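Protein mini spindles (Drosophila melanogaster, PDB 5VJC) probably binds tubulin through its TOG domains, promoting microtubule dynamics and the formation of the mitotic spindle. Local coordinates at residues R43-T48 with I92-T97; I56-M59 with R65-L68. One frame throughout, in Å; residues are numbered along the deposited sequence.

Contact 1: residues R43-T48 with I92-T97; sequences RDQMMT and ILKWLT
Met46 reaches across to Trp95 with the end of its side chain, its CE methyl lying 3.9 Å from Trp95 CB. The two side chains meet at a slant, and the methyl approaches the indole obliquely. Met46 can bridge the gap because its chain is fully extended beyond CG, with chi2 and chi3 both near 180°; the two segments stay apart, their nearest CA atoms, those of Met46 and Ile92, being separated by 9.2 Å. The CB of Trp95 points toward segment 43-48 and takes the methyl. Beyond it, a chi1 of 178° sets CG anti to the backbone N, and the indole NE1 donates a hydrogen bond to the backbone O of Met59. The tryptophan side chain also packs on His67, Val70 and Ile71 of helix 64-77.

Helices 36-48 and 89-99 belong to an all-helical array of HEAT-repeat type, the architecture of TOG domains, and their meeting here is made by long side chains and not by close backbone packing. Gln45 and Lys94, also extended beyond CG, cross at about a right angle on the polar flank. Lys94 NZ donates a weak, long hydrogen bond of 3.4 Å to Gln45 OE1. A water molecule doubles this link, accepting from Gln45 NE2 at 2.9 Å and, weakly, from Lys94 NZ at 3.0 Å, so both ends of the carboxamide are connected to the ammonium group. The contact is buried, and the lysine side chain also touches Trp29. Within helix 89-99, Thr97 OG1 donates to Lys94 O at 2.6 Å and accepts a hydrogen bond from Trp29 NE1.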
ATOM      1  N   ARG A  43       1.908 -13.929  15.731  1.00 25.95           N
ATOM      2  CA  ARG A  43       2.952 -14.483  16.576  1.00 31.02           C
ATOM      3  C   ARG A  43       2.912 -16.027  16.535  1.00 26.93           C
ATOM      4  O   ARG A  43       3.946 -16.676  16.422  1.00 28.54           O
ATOM      5  CB  ARG A  43       2.822 -13.970  18.014  1.00 30.71           C
ATOM      6  CG  ARG A  43       3.993 -14.419  18.892  1.00 34.74           C
ATOM      7  CD  ARG A  43       3.937 -13.884  20.346  1.00 38.79           C
ATOM      8  NE  ARG A  43       5.188 -14.247  21.016  1.00 48.37           N
ATOM      9  CZ  ARG A  43       5.887 -13.446  21.821  1.00 53.77           C
ATOM     10  NH1 ARG A  43       5.449 -12.217  22.096  1.00 43.36           N
ATOM     11  NH2 ARG A  43       7.025 -13.885  22.360  1.00 47.14           N
ATOM     12  N   ASP A  44       1.712 -16.596  16.597  1.00 30.00           N
ATOM     13  CA  ASP A  44       1.525 -18.048  16.421  1.00 28.84           C
ATOM     14  C   ASP A  44       2.156 -18.560  15.127  1.00 33.36           C
ATOM     15  O   ASP A  44       2.922 -19.533  15.130  1.00 31.23           O
ATOM     16  CB  ASP A  44       0.034 -18.388  16.434  1.00 33.22           C
ATOM     17  CG  ASP A  44      -0.535 -18.474  17.851  1.00 42.72           C
ATOM     18  OD1 ASP A  44       0.224 -18.201  18.803  1.00 44.51           O
ATOM     19  OD2 ASP A  44      -1.738 -18.801  18.016  1.00 50.39           O
ATOM     20  N   GLN A  45       1.849 -17.892  14.014  1.00 31.55           N
ATOM     21  CA  GLN A  45       2.365 -18.301  12.711  1.00 30.46           C
ATOM     22  C   GLN A  45       3.873 -18.166  12.621  1.00 31.29           C
ATOM     23  O   GLN A  45       4.526 -18.980  11.978  1.00 29.27           O
ATOM     24  CB  GLN A  45       1.720 -17.490  11.588  1.00 25.74           C
ATOM     25  CG  GLN A  45       0.254 -17.835  11.352  1.00 28.12           C
ATOM     26  CD  GLN A  45      -0.329 -17.026  10.218  1.00 31.92           C
ATOM     27  OE1 GLN A  45      -0.001 -15.841  10.055  1.00 30.67           O
ATOM     28  NE2 GLN A  45      -1.174 -17.656   9.408  1.00 28.08           N
ATOM     29  N   MET A  46       4.431 -17.135  13.249  1.00 27.68           N
ATOM     30  CA  MET A  46       5.887 -16.979  13.216  1.00 29.27           C
ATOM     31  C   MET A  46       6.545 -18.075  14.050  1.00 30.83           C
ATOM     32  O   MET A  46       7.609 -18.589  13.687  1.00 32.14           O
ATOM     33  CB  MET A  46       6.316 -15.611  13.732  1.00 26.37           C
ATOM     34  CG  MET A  46       6.118 -14.470  12.731  1.00 26.40           C
ATOM     35  SD  MET A  46       6.693 -12.963  13.502  1.00 30.92           S
ATOM     36  CE  MET A  46       6.378 -11.781  12.163  1.00 24.07           C
ATOM     37  N   MET A  47       5.917 -18.396  15.178  1.00 29.11           N
ATOM     38  CA  MET A  47       6.366 -19.507  16.027  1.00 37.48           C
ATOM     39  C   MET A  47       6.466 -20.776  15.194  1.00 32.42           C
ATOM     40  O   MET A  47       7.538 -21.355  15.043  1.00 33.88           O
ATOM     41  CB  MET A  47       5.405 -19.727  17.202  1.00 31.93           C
ATOM     42  CG  MET A  47       5.494 -18.701  18.303  1.00 41.58           C
ATOM     43  SD  MET A  47       7.035 -18.803  19.233  1.00 47.08           S
ATOM     44  CE  MET A  47       6.803 -17.480  20.431  1.00 53.72           C
ATOM     45  N   THR A  48       5.332 -21.171  14.632  1.00 31.75           N
ATOM     46  CA  THR A  48       5.225 -22.345  13.759  1.00 32.81           C
ATOM     47  C   THR A  48       6.231 -22.342  12.610  1.00 35.51           C
ATOM     48  O   THR A  48       6.733 -23.398  12.207  1.00 33.52           O
ATOM     49  CB  THR A  48       3.800 -22.444  13.201  1.00 29.93           C
ATOM     50  OG1 THR A  48       2.879 -22.572  14.294  1.00 38.15           O
ATOM     51  CG2 THR A  48       3.642 -23.619  12.242  1.00 35.90           C
ATOM     52  N   ILE A  92       6.480 -11.196   7.265  1.00 21.47           N
ATOM     53  CA  ILE A  92       7.189  -9.921   7.417  1.00 24.33           C
ATOM     54  C   ILE A  92       6.317  -8.750   6.950  1.00 23.00           C
ATOM     55  O   ILE A  92       6.298  -7.697   7.603  1.00 23.02           O
ATOM     56  CB  ILE A  92       8.520  -9.909   6.648  1.00 22.71           C
ATOM     57  CG1 ILE A  92       9.485 -10.956   7.226  1.00 24.17           C
ATOM     58  CG2 ILE A  92       9.167  -8.538   6.711  1.00 27.42           C
ATOM     59  CD1 ILE A  92       9.663 -10.852   8.723  1.00 29.55           C
ATOM     60  N   LEU A  93       5.595  -8.934   5.839  1.00 21.70           N
ATOM     61  CA  LEU A  93       4.670  -7.907   5.367  1.00 21.35           C
ATOM     62  C   LEU A  93       3.597  -7.658   6.425  1.00 22.28           C
ATOM     63  O   LEU A  93       3.294  -6.498   6.734  1.00 20.99           O
ATOM     64  CB  LEU A  93       4.030  -8.283   4.014  1.00 18.48           C
ATOM     65  CG  LEU A  93       4.988  -8.338   2.809  1.00 20.25           C
ATOM     66  CD1 LEU A  93       4.281  -8.800   1.545  1.00 20.68           C
ATOM     67  CD2 LEU A  93       5.697  -6.955   2.566  1.00 17.80           C
ATOM     68  N   LYS A  94       3.041  -8.735   6.992  1.00 23.23           N
ATOM     69  CA  LYS A  94       2.037  -8.607   8.058  1.00 25.43           C
ATOM     70  C   LYS A  94       2.571  -7.846   9.256  1.00 24.34           C
ATOM     71  O   LYS A  94       1.863  -7.009   9.829  1.00 23.03           O
ATOM     72  CB  LYS A  94       1.535  -9.974   8.528  1.00 23.26           C
ATOM     73  CG  LYS A  94       0.557 -10.646   7.574  1.00 29.19           C
ATOM     74  CD  LYS A  94       0.174 -12.059   8.051  1.00 28.22           C
ATOM     75  CE  LYS A  94      -0.889 -12.648   7.127  1.00 34.55           C
ATOM     76  NZ  LYS A  94      -1.330 -14.009   7.566  1.00 40.67           N
ATOM     77  N   TRP A  95       3.803  -8.142   9.652  1.00 21.16           N
ATOM     78  CA  TRP A  95       4.373  -7.480  10.830  1.00 23.04           C
ATOM     79  C   TRP A  95       4.515  -5.971  10.563  1.00 21.60           C
ATOM     80  O   TRP A  95       4.287  -5.154  11.444  1.00 24.45           O
ATOM     81  CB  TRP A  95       5.736  -8.072  11.214  1.00 22.18           C
ATOM     82  CG  TRP A  95       6.352  -7.369  12.402  1.00 24.24           C
ATOM     83  CD1 TRP A  95       5.962  -7.471  13.711  1.00 27.60           C
ATOM     84  CD2 TRP A  95       7.447  -6.438  12.384  1.00 29.66           C
ATOM     85  NE1 TRP A  95       6.748  -6.661  14.505  1.00 24.00           N
ATOM     86  CE2 TRP A  95       7.670  -6.026  13.717  1.00 26.96           C
ATOM     87  CE3 TRP A  95       8.272  -5.924  11.373  1.00 25.13           C
ATOM     88  CZ2 TRP A  95       8.666  -5.117  14.059  1.00 32.09           C
ATOM     89  CZ3 TRP A  95       9.265  -5.013  11.719  1.00 27.83           C
ATOM     90  CH2 TRP A  95       9.454  -4.622  13.046  1.00 30.18           C
ATOM     91  N   LEU A  96       4.876  -5.614   9.340  1.00 24.15           N
ATOM     92  CA  LEU A  96       5.011  -4.199   9.018  1.00 26.91           C
ATOM     93  C   LEU A  96       3.639  -3.515   8.986  1.00 22.98           C
ATOM     94  O   LEU A  96       3.522  -2.380   9.437  1.00 28.72           O
ATOM     95  CB  LEU A  96       5.780  -4.017   7.703  1.00 25.10           C
ATOM     96  CG  LEU A  96       7.233  -4.450   7.950  1.00 24.22           C
ATOM     97  CD1 LEU A  96       7.944  -4.818   6.670  1.00 26.08           C
ATOM     98  CD2 LEU A  96       8.004  -3.354   8.749  1.00 28.12           C
ATOM     99  N   THR A  97       2.601  -4.203   8.515  1.00 20.30           N
ATOM    100  CA  THR A  97       1.269  -3.599   8.500  1.00 23.71           C
ATOM    101  C   THR A  97       0.828  -3.235   9.927  1.00 32.32           C
ATOM    102  O   THR A  97       0.119  -2.242  10.116  1.00 27.01           O
ATOM    103  CB  THR A  97       0.180  -4.505   7.851  1.00 23.06           C
ATOM    104  OG1 THR A  97      -0.084  -5.651   8.673  1.00 24.82           O
ATOM    105  CG2 THR A  97       0.574  -4.941   6.411  1.00 20.10           C
TER
HETATM  106  O   HOH W   1      -2.173 -16.841   6.810  1.00 34.41           O

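Contact 2: residues I56-M59 with R65-L68; sequences IANM and RYHL
Asn58 and Tyr66 form the polar-aromatic part of this contact by van der Waals approach. Asn58 OD1 comes to 3.5 Å from Tyr66 CD1 and lies farther from CG and CE1, so it is the CD1 flank of the phenol that the carboxamide oxygen meets, from an oblique direction. Amide and ring planes are almost parallel, 5° apart, although the two side chains cross at a slant. The CB of Tyr66 points toward segment 56-59, and a chi1 of -67°, with CG beside the backbone N, sets the ring next to the Asn58 carboxamide.

A second kind of contact sets backbone oxygens against side-chain atoms. Asn58 O is 3.6 Å from Tyr66 CB and equally far from His67 CD2, lying near the plane of the imidazole at its edge. Met59 O approaches the same ring obliquely, 3.7 Å from His67 NE2, a proximity that does not amount to a hydrogen bond. That nitrogen has a better partner in the connection between the helices, His61 O, to which it is hydrogen-bonded; the bond fixes the imidazole beside the end of helix 53-59.

The backbones themselves come close, with CA atoms 5.4 Å apart at Asn58 and Tyr66 and 6.0 Å at Met59 and His67. The two helices follow each other in the chain, with five residues between the segments.

Around this corner of the helical array, Ile56 and Met59 face helix 36-48, touching residues such as Met46, while Asn58 and Met59 also lean on Val70, farther along helix 64-77. Leu68 rests on Ser106, Val107 and Lys110 of helix 105-124.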
ATOM      1  N   ILE A  56      11.058 -12.733  17.350  1.00 32.52           N
ATOM      2  CA  ILE A  56       9.636 -12.714  17.693  1.00 33.30           C
ATOM      3  C   ILE A  56       9.376 -11.879  18.951  1.00 34.87           C
ATOM      4  O   ILE A  56       8.465 -11.044  18.975  1.00 31.11           O
ATOM      5  CB  ILE A  56       9.080 -14.149  17.907  1.00 26.95           C
ATOM      6  CG1 ILE A  56       9.071 -14.934  16.589  1.00 26.18           C
ATOM      7  CG2 ILE A  56       7.672 -14.106  18.499  1.00 30.10           C
ATOM      8  CD1 ILE A  56       8.596 -16.394  16.737  1.00 27.93           C
ATOM      9  N   ALA A  57      10.171 -12.109  20.000  1.00 33.86           N
ATOM     10  CA  ALA A  57      10.027 -11.354  21.241  1.00 40.51           C
ATOM     11  C   ALA A  57      10.114  -9.841  20.993  1.00 34.97           C
ATOM     12  O   ALA A  57       9.276  -9.080  21.485  1.00 36.01           O
ATOM     13  CB  ALA A  57      11.085 -11.792  22.270  1.00 43.45           C
ATOM     14  N   ASN A  58      11.115  -9.424  20.216  1.00 33.35           N
ATOM     15  CA  ASN A  58      11.318  -8.008  19.883  1.00 35.65           C
ATOM     16  C   ASN A  58      10.225  -7.440  18.998  1.00 31.64           C
ATOM     17  O   ASN A  58       9.865  -6.270  19.115  1.00 30.45           O
ATOM     18  CB  ASN A  58      12.671  -7.812  19.196  1.00 32.28           C
ATOM     19  CG  ASN A  58      13.824  -7.908  20.168  1.00 38.96           C
ATOM     20  OD1 ASN A  58      13.680  -7.544  21.332  1.00 38.63           O
ATOM     21  ND2 ASN A  58      14.964  -8.411  19.703  1.00 39.43           N
ATOM     22  N   MET A  59       9.693  -8.290  18.127  1.00 32.17           N
ATOM     23  CA  MET A  59       8.653  -7.919  17.177  1.00 33.46           C
ATOM     24  C   MET A  59       7.372  -7.496  17.875  1.00 33.70           C
ATOM     25  O   MET A  59       6.666  -6.595  17.409  1.00 31.11           O
ATOM     26  CB  MET A  59       8.362  -9.087  16.227  1.00 28.84           C
ATOM     27  CG  MET A  59       9.321  -9.182  15.057  1.00 30.05           C
ATOM     28  SD  MET A  59       9.111 -10.712  14.110  1.00 28.05           S
ATOM     29  CE  MET A  59      10.030 -10.287  12.645  1.00 28.40           C
ATOM     30  N   ARG A  65      11.452   1.092  19.982  1.00 33.80           N
ATOM     31  CA  ARG A  65      12.883   0.960  19.769  1.00 34.59           C
ATOM     32  C   ARG A  65      13.296  -0.480  19.451  1.00 30.55           C
ATOM     33  O   ARG A  65      14.294  -0.699  18.767  1.00 30.99           O
ATOM     34  CB  ARG A  65      13.643   1.493  20.979  1.00 34.28           C
ATOM     35  CG  ARG A  65      13.550   3.026  21.074  1.00 40.14           C
ATOM     36  CD  ARG A  65      14.311   3.557  22.250  1.00 46.52           C
ATOM     37  NE  ARG A  65      13.777   3.017  23.489  1.00 52.74           N
ATOM     38  CZ  ARG A  65      13.403   3.754  24.529  1.00 63.02           C
ATOM     39  NH1 ARG A  65      13.514   5.076  24.477  1.00 66.08           N
ATOM     40  NH2 ARG A  65      12.925   3.167  25.625  1.00 56.53           N
ATOM     41  N   TYR A  66      12.532  -1.453  19.939  1.00 31.94           N
ATOM     42  CA  TYR A  66      12.779  -2.850  19.571  1.00 35.64           C
ATOM     43  C   TYR A  66      12.321  -3.135  18.139  1.00 29.81           C
ATOM     44  O   TYR A  66      12.872  -4.009  17.465  1.00 33.92           O
ATOM     45  CB  TYR A  66      12.097  -3.802  20.559  1.00 36.88           C
ATOM     46  CG  TYR A  66      12.737  -3.715  21.921  1.00 39.82           C
ATOM     47  CD1 TYR A  66      14.033  -4.178  22.129  1.00 40.02           C
ATOM     48  CD2 TYR A  66      12.079  -3.096  22.980  1.00 40.99           C
ATOM     49  CE1 TYR A  66      14.641  -4.061  23.369  1.00 44.09           C
ATOM     50  CE2 TYR A  66      12.674  -2.983  24.218  1.00 47.13           C
ATOM     51  CZ  TYR A  66      13.954  -3.465  24.409  1.00 45.23           C
ATOM     52  OH  TYR A  66      14.541  -3.343  25.650  1.00 45.01           O
ATOM     53  N   HIS A  67      11.318  -2.398  17.684  1.00 33.59           N
ATOM     54  CA  HIS A  67      10.889  -2.473  16.288  1.00 30.50           C
ATOM     55  C   HIS A  67      11.956  -1.937  15.344  1.00 29.36           C
ATOM     56  O   HIS A  67      12.173  -2.492  14.250  1.00 30.13           O
ATOM     57  CB  HIS A  67       9.591  -1.702  16.095  1.00 32.44           C
ATOM     58  CG  HIS A  67       8.512  -2.111  17.040  1.00 33.55           C
ATOM     59  ND1 HIS A  67       7.424  -1.311  17.314  1.00 32.76           N
ATOM     60  CD2 HIS A  67       8.364  -3.223  17.794  1.00 30.93           C
ATOM     61  CE1 HIS A  67       6.645  -1.922  18.185  1.00 33.75           C
ATOM     62  NE2 HIS A  67       7.191  -3.087  18.489  1.00 38.62           N
ATOM     63  N   LEU A  68      12.632  -0.859  15.749  1.00 28.39           N
ATOM     64  CA  LEU A  68      13.708  -0.332  14.918  1.00 31.41           C
ATOM     65  C   LEU A  68      14.821  -1.358  14.841  1.00 28.83           C
ATOM     66  O   LEU A  68      15.397  -1.572  13.785  1.00 26.90           O
ATOM     67  CB  LEU A  68      14.251   1.011  15.446  1.00 28.28           C
ATOM     68  CG  LEU A  68      13.354   2.255  15.326  1.00 30.05           C
ATOM     69  CD1 LEU A  68      13.967   3.429  16.074  1.00 32.96           C
ATOM     70  CD2 LEU A  68      13.114   2.643  13.881  1.00 30.77           C
TER

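In the fold
Contact 1 is buried throughout, whereas contact 2 is only partly buried. They share no helix: contact 1 joins helix 36-48 with helix 89-99, far apart in the chain, and contact 2 joins the consecutive helices 53-59 and 64-77. Long side chains spanning separated segments make the first, with a weak polar link beside an apolar one; short reaches between close backbones make the second. Their centres lie 12 Å apart, and they touch directly. Met46 SD packs 3.4 Å from Met59 SD, and Trp95 bonds to the same residue, so Met59 of contact 2 is where the two contacts meet. Arg43 against Ile56 adds a further junction between helices 36-48 and 53-59.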